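Tetracycline Repressor, class A (PDB 5MRU) represses the tetracycline resistance gene by binding its operator through a helix-turn-helix, and loses affinity for that DNA when tetracycline binds. Local coordinates at residues R76-G81 / D114-F119; S85-L90 / A185-G190; A89-R94 / G143-E148. All coordinates share one frame; numbering follows the deposited sequence.

Overall arrangement
Helix 75-91 enters all three contacts. Interaction 1, at its N-terminal end, closes a loop of 32 residues by meeting helix 107-123. Interaction 2 starts at residue 85 and reaches across 94 residues to helix 183-199, whereas interaction 3 begins at residue 89 and closes 48 residues onto helix 127-153. Interaction 1 crosses both others along the chain, its partner segment falling inside their loops. Interactions 2 and 3 share Ala89 and Leu90 and have centres about 9 Å apart; an Arg87–Glu148 salt bridge joins them. Together the three contacts tie helix 75-91 to helices 107-123, 127-153 and 183-199 of the ligand-binding domain, and the first two also touch the bound anhydrotetracycline.

Interaction 1 (R76-G81 / D114-F119); sequences RSFLTG and DAQLRF. With TDC (5a,6-anhydrotetracycline), chain B.
Phe78 and Phe119 form the aromatic part of this contact, an offset edge-to-face pair in which the edge of Phe119 is directed toward the face of Phe78. The evidence is a centroid separation of 5.6 Å with the ring planes 70° apart. Both rings leave their helices with CG anti to the backbone N, and the two side chains slide past each other in opposite directions, which brings Phe119 CE2 to 3.9 Å from Phe78 CB. Pro69 and Asp73, in the preceding loop, also touch Phe78.

Gln116 makes a second contact, at the edge of the Phe78 ring. Its extended chain crosses Phe78 at about a right angle and places OE1 near the ring plane, 3.5 Å from Phe78 CZ, with amide and ring planes 82° apart. These are helices 75-91 and 107-123 of the all-helical ligand-binding domain of TetR, and the junction borders the anhydrotetracycline pocket.

No hydrogen bond crosses between the segments; Gln116 instead bonds the drug. Gln116 NE2 donates to TDC O3 over 2.8 Å, at an N-H...acceptor angle of 147°, while the bond from TDC O3 to Gln116 OE1 is weak. The same ligand is also hydrogen-bonded to His64 NE2 and Asn82 ND2. Within helix 75-91, Arg76 O receives two donors: Thr80 N at 2.9 Å, and Thr80 OG1 at 3.1 Å from above the carbonyl plane.

Interaction 2 (S85-L90 / A185-G190); sequences SFRQAL and AAFEQG. With TDC (5a,6-anhydrotetracycline), chain B.
Arg87 and Phe187 are the residues at which the two helical backbones come nearest, with CA atoms 9.3 Å apart, so the gap is bridged by side chains. Segment 185-190 belongs to helix 183-199, which in TetR repressors contributes with helix 127-153 to the four-helix bundle of the dimer; accordingly, Gln189 packs on Gly128 of the second subunit. Segment 85-90 lies on helix 75-91, which also carries Phe86 of the drug pocket.

The contact is a CH-pi interaction. Arg87 CD stands 3.4 Å from the centroid of the Phe187 ring and only 7° off the ring normal, that is, squarely over the face. An extended chain from CG to NE, starting with CG anti to the backbone N (chi1 171°), carries the methylene there. Beyond it the guanidinium lies nearly flat, 15° from the ring plane but shifted toward the ring's attachment, with Arg87 NE 3.7 Å from Phe187 CG. At the edge of the same ring, in its plane, sits Glu188 OE1; the other carboxylate oxygen, OE2, forms a salt bridge with Arg84.

Phe86 turns to the ligand pocket, where His100 meets it edge-to-face. TDC O1C lies over the centre of one face of the Phe86 ring, 3.3 Å above its plane, and Leu90 CD1 lies over the opposite face, 3.8 Å above the plane and offset toward the rim.

Interaction 3 (A89-R94 / G143-E148); sequences ALLAYR and GAVLEE
Leu91 and Val145 meet where the CA atoms of the two segments are nearest, 6.9 Å apart. The conformation of Val145 decides which methyl does the work: CG1 is anti to the backbone N (chi1 171°) and reaches Leu91 CD2 at 3.6 Å. That same methyl also takes in Leu90 CB at 4.0 Å, while CG2 grazes Leu91 CG. Leu91 holds CG anti to the carbonyl carbon, beside the backbone N; its CD2 touches both Val145 CG1 and Glu148 OE1, its CD1 only the carboxylate.

Glu148, one turn further along helix 127-153, stretches out fully (chi1 174°, chi2 171°) and crosses Leu91 at about a right angle. Its OE1 lies 3.6 Å from Leu91 CD2 and 3.7 Å from CD1, a carboxylate oxygen against two methyls. The contact thus joins the C-terminal part of helix 75-91 to helix 127-153 in the ligand-binding domain, and Gln149 NE2 adds a hydrogen bond to Leu90 O.

No hydrogen bond or salt bridge links the two segments themselves. The charge of Glu148 is met from outside them, by Arg87 NH2, which forms a salt bridge with OE1; the leucine methyls beside that oxygen probably keep water from part of it, which would favour its pairing with Arg87.

Interaction 1 (R76-G81 / D114-F119)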
loop_
_atom_site.group_PDB
_atom_site.type_symbol
_atom_site.label_atom_id
_atom_site.label_comp_id
_atom_site.label_asym_id
_atom_site.label_seq_id
_atom_site.Cartn_x
_atom_site.Cartn_y
_atom_site.Cartn_z
ATOM N N ARG A 76 -6.829 -11.759 19.235
ATOM C CA ARG A 76 -5.559 -11.038 19.108
ATOM C C ARG A 76 -4.541 -11.880 18.372
ATOM O O ARG A 76 -3.982 -11.437 17.385
ATOM C CB ARG A 76 -4.969 -10.673 20.473
ATOM C CG ARG A 76 -5.400 -9.321 21.015
ATOM C CD ARG A 76 -4.910 -9.140 22.446
ATOM N NE ARG A 76 -5.713 -8.160 23.175
ATOM C CZ ARG A 76 -5.606 -6.837 23.049
ATOM N NH1 ARG A 76 -4.713 -6.316 22.207
ATOM N NH2 ARG A 76 -6.400 -6.028 23.766
ATOM N N SER A 77 -4.301 -13.091 18.877
ATOM C CA SER A 77 -3.262 -13.963 18.339
ATOM C C SER A 77 -3.528 -14.337 16.885
ATOM O O SER A 77 -2.583 -14.498 16.130
ATOM C CB SER A 77 -3.136 -15.227 19.170
ATOM O OG SER A 77 -4.219 -16.088 18.902
ATOM N N PHE A 78 -4.801 -14.461 16.500
ATOM C CA PHE A 78 -5.172 -14.729 15.102
ATOM C C PHE A 78 -4.910 -13.551 14.152
ATOM O O PHE A 78 -4.274 -13.716 13.111
ATOM C CB PHE A 78 -6.646 -15.122 14.982
ATOM C CG PHE A 78 -7.158 -15.043 13.580
ATOM C CD1 PHE A 78 -6.705 -15.931 12.619
ATOM C CD2 PHE A 78 -8.038 -14.045 13.195
ATOM C CE1 PHE A 78 -7.126 -15.832 11.296
ATOM C CE2 PHE A 78 -8.467 -13.947 11.874
ATOM C CZ PHE A 78 -8.008 -14.842 10.920
ATOM N N LEU A 79 -5.442 -12.376 14.481
ATOM C CA LEU A 79 -5.222 -11.191 13.651
ATOM C C LEU A 79 -3.757 -10.821 13.533
ATOM O O LEU A 79 -3.315 -10.362 12.457
ATOM C CB LEU A 79 -5.949 -9.973 14.200
ATOM C CG LEU A 79 -7.467 -10.030 14.172
ATOM C CD1 LEU A 79 -8.047 -8.871 14.986
ATOM C CD2 LEU A 79 -8.048 -10.056 12.775
ATOM N N THR A 80 -3.024 -10.980 14.639
ATOM C CA THR A 80 -1.595 -10.686 14.681
ATOM C C THR A 80 -0.866 -11.641 13.776
ATOM O O THR A 80 -0.201 -11.227 12.815
ATOM C CB THR A 80 -1.013 -10.841 16.086
ATOM O OG1 THR A 80 -1.432 -9.743 16.915
ATOM C CG2 THR A 80 0.492 -10.868 16.018
ATOM N N GLY A 81 -1.020 -12.919 14.081
ATOM C CA GLY A 81 -0.418 -13.965 13.296
ATOM C C GLY A 81 -0.803 -13.863 11.837
ATOM O O GLY A 81 0.061 -13.908 10.944
ATOM N N ASP A 114 -14.706 -16.599 4.834
ATOM C CA ASP A 114 -15.901 -16.637 5.675
ATOM C C ASP A 114 -15.610 -17.249 7.057
ATOM O O ASP A 114 -16.255 -16.895 8.036
ATOM C CB ASP A 114 -17.034 -17.426 4.992
ATOM N N ALA A 115 -14.655 -18.173 7.133
ATOM C CA ALA A 115 -14.245 -18.764 8.413
ATOM C C ALA A 115 -13.584 -17.745 9.343
ATOM O O ALA A 115 -13.745 -17.826 10.569
ATOM C CB ALA A 115 -13.303 -19.932 8.174
ATOM N N GLN A 116 -12.836 -16.808 8.746
ATOM C CA GLN A 116 -12.147 -15.739 9.476
ATOM C C GLN A 116 -13.163 -14.931 10.264
ATOM O O GLN A 116 -13.070 -14.810 11.492
ATOM C CB GLN A 116 -11.363 -14.813 8.523
ATOM C CG GLN A 116 -10.282 -15.506 7.705
ATOM C CD GLN A 116 -9.229 -14.548 7.151
ATOM O OE1 GLN A 116 -8.862 -13.571 7.804
ATOM N NE2 GLN A 116 -8.721 -14.837 5.951
ATOM N N LEU A 117 -14.146 -14.406 9.548
ATOM C CA LEU A 117 -15.290 -13.715 10.161
ATOM C C LEU A 117 -16.015 -14.466 11.303
ATOM O O LEU A 117 -16.012 -14.008 12.455
ATOM C CB LEU A 117 -16.301 -13.371 9.067
ATOM C CG LEU A 117 -16.300 -11.919 8.593
ATOM C CD1 LEU A 117 -16.142 -11.833 7.079
ATOM C CD2 LEU A 117 -17.582 -11.239 9.095
ATOM N N ARG A 118 -16.620 -15.611 10.969
ATOM C CA ARG A 118 -17.432 -16.393 11.916
ATOM C C ARG A 118 -16.646 -16.736 13.172
ATOM O O ARG A 118 -17.232 -17.158 14.169
ATOM C CB ARG A 118 -17.969 -17.678 11.266
ATOM N N PHE A 119 -15.324 -16.579 13.104
ATOM C CA PHE A 119 -14.470 -16.610 14.280
ATOM C C PHE A 119 -14.503 -15.276 15.031
ATOM O O PHE A 119 -14.675 -15.259 16.241
ATOM C CB PHE A 119 -13.034 -16.960 13.873
ATOM C CG PHE A 119 -12.064 -16.961 15.016
ATOM C CD1 PHE A 119 -12.031 -18.014 15.912
ATOM C CD2 PHE A 119 -11.186 -15.913 15.192
ATOM C CE1 PHE A 119 -11.136 -18.024 16.967
ATOM C CE2 PHE A 119 -10.289 -15.912 16.242
ATOM C CZ PHE A 119 -10.263 -16.969 17.135
HETATM O O12 TDC B . -6.439 -9.370 0.786
HETATM C C12 TDC B . -7.218 -9.786 1.688
HETATM C C1B TDC B . -8.655 -9.429 1.658
HETATM C C11 TDC B . -9.140 -8.688 0.591
HETATM O O11 TDC B . -8.297 -8.267 -0.427
HETATM C C1A TDC B . -10.478 -8.341 0.521
HETATM C C10 TDC B . -10.952 -7.596 -0.550
HETATM O O10 TDC B . -10.137 -7.156 -1.582
HETATM C C9 TDC B . -12.376 -7.245 -0.612
HETATM C C8 TDC B . -13.208 -7.675 0.400
HETATM C C7 TDC B . -12.691 -8.417 1.450
HETATM C C61 TDC B . -11.343 -8.757 1.533
HETATM C C6 TDC B . -10.841 -9.515 2.617
HETATM C C62 TDC B . -11.699 -10.001 3.748
HETATM C C51 TDC B . -9.494 -9.860 2.678
HETATM C C5 TDC B . -8.962 -10.658 3.854
HETATM C C1C TDC B . -6.753 -10.709 2.779
HETATM C C1 TDC B . -7.142 -12.155 2.455
HETATM O O1 TDC B . -7.657 -12.417 1.371
HETATM O O1C TDC B . -5.377 -10.576 3.036
HETATM C C41 TDC B . -7.460 -10.423 4.068
HETATM C C4 TDC B . -6.949 -11.286 5.266
HETATM N N4 TDC B . -5.936 -10.703 6.225
HETATM C C43 TDC B . -4.899 -9.829 5.608
HETATM C C42 TDC B . -6.721 -9.875 7.205
HETATM C C3 TDC B . -6.603 -12.717 4.825
HETATM O O3 TDC B . -6.274 -13.481 5.722
HETATM C C2 TDC B . -6.789 -13.142 3.458
HETATM C C21 TDC B . -6.582 -14.549 3.076
HETATM O O21 TDC B . -6.339 -15.403 3.943
HETATM N N21 TDC B . -6.774 -14.973 1.808
#

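Interaction 2 (S85-L90 / A185-G190)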
loop_
_atom_site.group_PDB
_atom_site.type_symbol
_atom_site.label_atom_id
_atom_site.label_comp_id
_atom_site.label_asym_id
_atom_site.label_seq_id
_atom_site.Cartn_x
_atom_site.Cartn_y
_atom_site.Cartn_z
ATOM N N SER A 85 1.536 -13.314 8.832
ATOM C CA SER A 85 1.614 -14.377 7.840
ATOM C C SER A 85 1.300 -13.892 6.426
ATOM O O SER A 85 1.925 -14.314 5.465
ATOM C CB SER A 85 0.643 -15.444 8.226
ATOM O OG SER A 85 0.835 -16.540 7.405
ATOM N N PHE A 86 0.293 -13.024 6.310
ATOM C CA PHE A 86 -0.031 -12.353 5.063
ATOM C C PHE A 86 1.229 -11.651 4.560
ATOM O O PHE A 86 1.745 -11.977 3.498
ATOM C CB PHE A 86 -1.174 -11.362 5.301
ATOM C CG PHE A 86 -1.631 -10.599 4.060
ATOM C CD1 PHE A 86 -1.805 -11.228 2.853
ATOM C CD2 PHE A 86 -1.950 -9.257 4.147
ATOM C CE1 PHE A 86 -2.251 -10.551 1.741
ATOM C CE2 PHE A 86 -2.394 -8.555 3.033
ATOM C CZ PHE A 86 -2.545 -9.212 1.818
ATOM N N ARG A 87 1.758 -10.761 5.393
ATOM C CA ARG A 87 2.935 -9.953 5.084
ATOM C C ARG A 87 4.074 -10.743 4.538
ATOM O O ARG A 87 4.689 -10.340 3.591
ATOM C CB ARG A 87 3.437 -9.252 6.341
ATOM C CG ARG A 87 4.761 -8.571 6.140
ATOM C CD ARG A 87 4.968 -7.462 7.151
ATOM N NE ARG A 87 6.267 -6.757 7.015
ATOM C CZ ARG A 87 7.403 -7.100 7.631
ATOM N NH1 ARG A 87 7.439 -8.160 8.401
ATOM N NH2 ARG A 87 8.510 -6.384 7.468
ATOM N N GLN A 88 4.383 -11.856 5.166
ATOM C CA GLN A 88 5.480 -12.724 4.674
ATOM C C GLN A 88 5.175 -13.346 3.303
ATOM O O GLN A 88 6.091 -13.545 2.484
ATOM C CB GLN A 88 5.826 -13.814 5.701
ATOM C CG GLN A 88 6.456 -13.261 6.982
ATOM C CD GLN A 88 7.728 -12.448 6.718
ATOM O OE1 GLN A 88 8.018 -11.474 7.429
ATOM N NE2 GLN A 88 8.478 -12.825 5.672
ATOM N N ALA A 89 3.895 -13.623 3.033
ATOM C CA ALA A 89 3.499 -14.106 1.707
ATOM C C ALA A 89 3.793 -13.039 0.652
ATOM O O ALA A 89 4.263 -13.330 -0.433
ATOM C CB ALA A 89 2.027 -14.465 1.723
ATOM N N LEU A 90 3.508 -11.787 0.991
ATOM C CA LEU A 90 3.774 -10.663 0.108
ATOM C C LEU A 90 5.266 -10.418 -0.123
ATOM O O LEU A 90 5.658 -10.131 -1.266
ATOM C CB LEU A 90 3.130 -9.395 0.661
ATOM C CG LEU A 90 1.617 -9.410 0.746
ATOM C CD1 LEU A 90 1.026 -8.050 1.088
ATOM C CD2 LEU A 90 1.027 -9.892 -0.566
ATOM N N ALA A 185 10.180 -4.058 12.671
ATOM C CA ALA A 185 9.730 -3.278 13.840
ATOM C C ALA A 185 8.511 -2.376 13.527
ATOM O O ALA A 185 7.424 -2.541 14.125
ATOM C CB ALA A 185 10.870 -2.439 14.392
ATOM N N ALA A 186 8.718 -1.446 12.585
ATOM C CA ALA A 186 7.701 -0.530 12.051
ATOM C C ALA A 186 6.378 -1.188 11.701
ATOM O O ALA A 186 5.311 -0.638 11.951
ATOM C CB ALA A 186 8.251 0.149 10.829
ATOM N N PHE A 187 6.439 -2.364 11.123
ATOM C CA PHE A 187 5.226 -3.049 10.798
ATOM C C PHE A 187 4.619 -3.533 12.061
ATOM O O PHE A 187 3.474 -3.227 12.363
ATOM C CB PHE A 187 5.503 -4.246 9.927
ATOM C CG PHE A 187 4.375 -5.216 9.862
ATOM C CD1 PHE A 187 3.326 -5.013 8.993
ATOM C CD2 PHE A 187 4.385 -6.347 10.644
ATOM C CE1 PHE A 187 2.286 -5.914 8.914
ATOM C CE2 PHE A 187 3.347 -7.265 10.568
ATOM C CZ PHE A 187 2.291 -7.046 9.698
ATOM N N GLU A 188 5.421 -4.297 12.784
ATOM C CA GLU A 188 5.038 -4.911 14.056
ATOM C C GLU A 188 4.405 -3.920 15.036
ATOM O O GLU A 188 3.421 -4.240 15.687
ATOM C CB GLU A 188 6.267 -5.593 14.684
ATOM C CG GLU A 188 5.948 -6.884 15.396
ATOM C CD GLU A 188 5.098 -7.846 14.584
ATOM O OE1 GLU A 188 5.622 -8.496 13.660
ATOM O OE2 GLU A 188 3.904 -7.992 14.917
ATOM N N GLN A 189 4.961 -2.715 15.099
ATOM C CA GLN A 189 4.367 -1.630 15.880
ATOM C C GLN A 189 3.017 -1.174 15.336
ATOM O O GLN A 189 2.047 -1.111 16.086
ATOM C CB GLN A 189 5.284 -0.406 15.943
ATOM C CG GLN A 189 6.322 -0.415 17.053
ATOM C CD GLN A 189 7.194 0.835 17.038
ATOM O OE1 GLN A 189 6.973 1.771 16.260
ATOM N NE2 GLN A 189 8.196 0.856 17.899
ATOM N N GLY A 190 2.941 -0.825 14.050
ATOM C CA GLY A 190 1.691 -0.296 13.517
ATOM C C GLY A 190 0.569 -1.287 13.740
ATOM O O GLY A 190 -0.563 -0.911 14.038
HETATM O O12 TDC B . -6.439 -9.370 0.786
HETATM C C12 TDC B . -7.218 -9.786 1.688
HETATM C C1B TDC B . -8.655 -9.429 1.658
HETATM C C11 TDC B . -9.140 -8.688 0.591
HETATM O O11 TDC B . -8.297 -8.267 -0.427
HETATM C C1A TDC B . -10.478 -8.341 0.521
HETATM C C10 TDC B . -10.952 -7.596 -0.550
HETATM O O10 TDC B . -10.137 -7.156 -1.582
HETATM C C9 TDC B . -12.376 -7.245 -0.612
HETATM C C8 TDC B . -13.208 -7.675 0.400
HETATM C C7 TDC B . -12.691 -8.417 1.450
HETATM C C61 TDC B . -11.343 -8.757 1.533
HETATM C C6 TDC B . -10.841 -9.515 2.617
HETATM C C62 TDC B . -11.699 -10.001 3.748
HETATM C C51 TDC B . -9.494 -9.860 2.678
HETATM C C5 TDC B . -8.962 -10.658 3.854
HETATM C C1C TDC B . -6.753 -10.709 2.779
HETATM C C1 TDC B . -7.142 -12.155 2.455
HETATM O O1 TDC B . -7.657 -12.417 1.371
HETATM O O1C TDC B . -5.377 -10.576 3.036
HETATM C C41 TDC B . -7.460 -10.423 4.068
HETATM C C4 TDC B . -6.949 -11.286 5.266
HETATM N N4 TDC B . -5.936 -10.703 6.225
HETATM C C43 TDC B . -4.899 -9.829 5.608
HETATM C C42 TDC B . -6.721 -9.875 7.205
HETATM C C3 TDC B . -6.603 -12.717 4.825
HETATM O O3 TDC B . -6.274 -13.481 5.722
HETATM C C2 TDC B . -6.789 -13.142 3.458
HETATM C C21 TDC B . -6.582 -14.549 3.076
HETATM O O21 TDC B . -6.339 -15.403 3.943
HETATM N N21 TDC B . -6.774 -14.973 1.808
#

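Interaction 3 (A89-R94 / G143-E148)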
loop_
_atom_site.group_PDB
_atom_site.type_symbol
_atom_site.label_atom_id
_atom_site.label_comp_id
_atom_site.label_asym_id
_atom_site.label_seq_id
_atom_site.Cartn_x
_atom_site.Cartn_y
_atom_site.Cartn_z
ATOM N N ALA A 89 3.895 -13.623 3.033
ATOM C CA ALA A 89 3.499 -14.106 1.707
ATOM C C ALA A 89 3.793 -13.039 0.652
ATOM O O ALA A 89 4.263 -13.330 -0.433
ATOM C CB ALA A 89 2.027 -14.465 1.723
ATOM N N LEU A 90 3.508 -11.787 0.991
ATOM C CA LEU A 90 3.774 -10.663 0.108
ATOM C C LEU A 90 5.266 -10.418 -0.123
ATOM O O LEU A 90 5.658 -10.131 -1.266
ATOM C CB LEU A 90 3.130 -9.395 0.661
ATOM C CG LEU A 90 1.617 -9.410 0.746
ATOM C CD1 LEU A 90 1.026 -8.050 1.088
ATOM C CD2 LEU A 90 1.027 -9.892 -0.566
ATOM N N LEU A 91 6.077 -10.600 0.936
ATOM C CA LEU A 91 7.519 -10.359 0.902
ATOM C C LEU A 91 8.349 -11.486 0.265
ATOM O O LEU A 91 9.444 -11.225 -0.213
ATOM C CB LEU A 91 8.030 -10.039 2.332
ATOM C CG LEU A 91 7.683 -8.646 2.975
ATOM C CD1 LEU A 91 8.053 -8.538 4.435
ATOM C CD2 LEU A 91 8.338 -7.481 2.227
ATOM N N ALA A 92 7.843 -12.716 0.252
ATOM C CA ALA A 92 8.470 -13.832 -0.458
ATOM C C ALA A 92 8.778 -13.628 -1.960
ATOM O O ALA A 92 9.511 -14.420 -2.546
ATOM C CB ALA A 92 7.584 -15.070 -0.365
ATOM N N TYR A 93 8.167 -12.655 -2.615
ATOM C CA TYR A 93 8.394 -12.491 -4.032
ATOM C C TYR A 93 8.461 -11.016 -4.337
ATOM O O TYR A 93 7.778 -10.214 -3.739
ATOM C CB TYR A 93 7.277 -13.179 -4.872
ATOM C CG TYR A 93 7.327 -14.690 -4.785
ATOM C CD1 TYR A 93 6.685 -15.369 -3.777
ATOM C CD2 TYR A 93 8.070 -15.450 -5.704
ATOM C CE1 TYR A 93 6.771 -16.760 -3.680
ATOM C CE2 TYR A 93 8.132 -16.825 -5.620
ATOM C CZ TYR A 93 7.481 -17.468 -4.607
ATOM O OH TYR A 93 7.564 -18.822 -4.527
ATOM N N ARG A 94 9.317 -10.680 -5.265
ATOM C CA ARG A 94 9.395 -9.368 -5.772
ATOM C C ARG A 94 8.005 -8.882 -6.186
ATOM O O ARG A 94 7.259 -9.630 -6.838
ATOM C CB ARG A 94 10.286 -9.400 -6.993
ATOM C CG ARG A 94 10.301 -8.101 -7.743
ATOM C CD ARG A 94 11.688 -7.927 -8.282
ATOM N NE ARG A 94 11.780 -6.891 -9.298
ATOM C CZ ARG A 94 12.804 -6.810 -10.142
ATOM N NH1 ARG A 94 13.791 -7.698 -10.078
ATOM N NH2 ARG A 94 12.836 -5.859 -11.078
ATOM N N GLY A 143 0.263 -1.682 2.319
ATOM C CA GLY A 143 0.945 -0.399 2.391
ATOM C C GLY A 143 2.364 -0.613 2.887
ATOM O O GLY A 143 3.324 -0.237 2.195
ATOM N N ALA A 144 2.502 -1.261 4.059
ATOM C CA ALA A 144 3.830 -1.406 4.672
ATOM C C ALA A 144 4.790 -2.146 3.720
ATOM O O ALA A 144 5.913 -1.695 3.487
ATOM C CB ALA A 144 3.751 -2.125 5.984
ATOM N N VAL A 145 4.314 -3.222 3.111
ATOM C CA VAL A 145 5.172 -4.024 2.281
ATOM C C VAL A 145 5.513 -3.247 1.033
ATOM O O VAL A 145 6.681 -3.205 0.640
ATOM C CB VAL A 145 4.523 -5.352 1.913
ATOM C CG1 VAL A 145 5.351 -6.087 0.874
ATOM C CG2 VAL A 145 4.334 -6.197 3.169
ATOM N N LEU A 146 4.515 -2.610 0.419
ATOM C CA LEU A 146 4.791 -1.822 -0.768
ATOM C C LEU A 146 5.935 -0.857 -0.516
ATOM O O LEU A 146 6.799 -0.715 -1.346
ATOM C CB LEU A 146 3.566 -1.027 -1.200
ATOM C CG LEU A 146 3.631 -0.331 -2.560
ATOM C CD1 LEU A 146 3.470 -1.328 -3.681
ATOM C CD2 LEU A 146 2.521 0.695 -2.628
ATOM N N GLU A 147 5.943 -0.188 0.622
ATOM C CA GLU A 147 6.964 0.814 0.898
ATOM C C GLU A 147 8.274 0.121 1.132
ATOM O O GLU A 147 9.304 0.543 0.611
ATOM C CB GLU A 147 6.583 1.707 2.056
ATOM C CG GLU A 147 5.343 2.563 1.790
ATOM C CD GLU A 147 5.698 4.012 1.565
ATOM O OE1 GLU A 147 6.854 4.255 1.161
ATOM O OE2 GLU A 147 4.843 4.896 1.801
ATOM N N GLU A 148 8.251 -0.995 1.833
ATOM C CA GLU A 148 9.487 -1.750 1.977
ATOM C C GLU A 148 10.071 -2.220 0.630
ATOM O O GLU A 148 11.266 -2.146 0.417
ATOM C CB GLU A 148 9.278 -2.953 2.917
ATOM C CG GLU A 148 10.516 -3.853 2.969
ATOM C CD GLU A 148 10.488 -4.934 4.027
ATOM O OE1 GLU A 148 9.434 -5.156 4.684
ATOM O OE2 GLU A 148 11.585 -5.543 4.170
#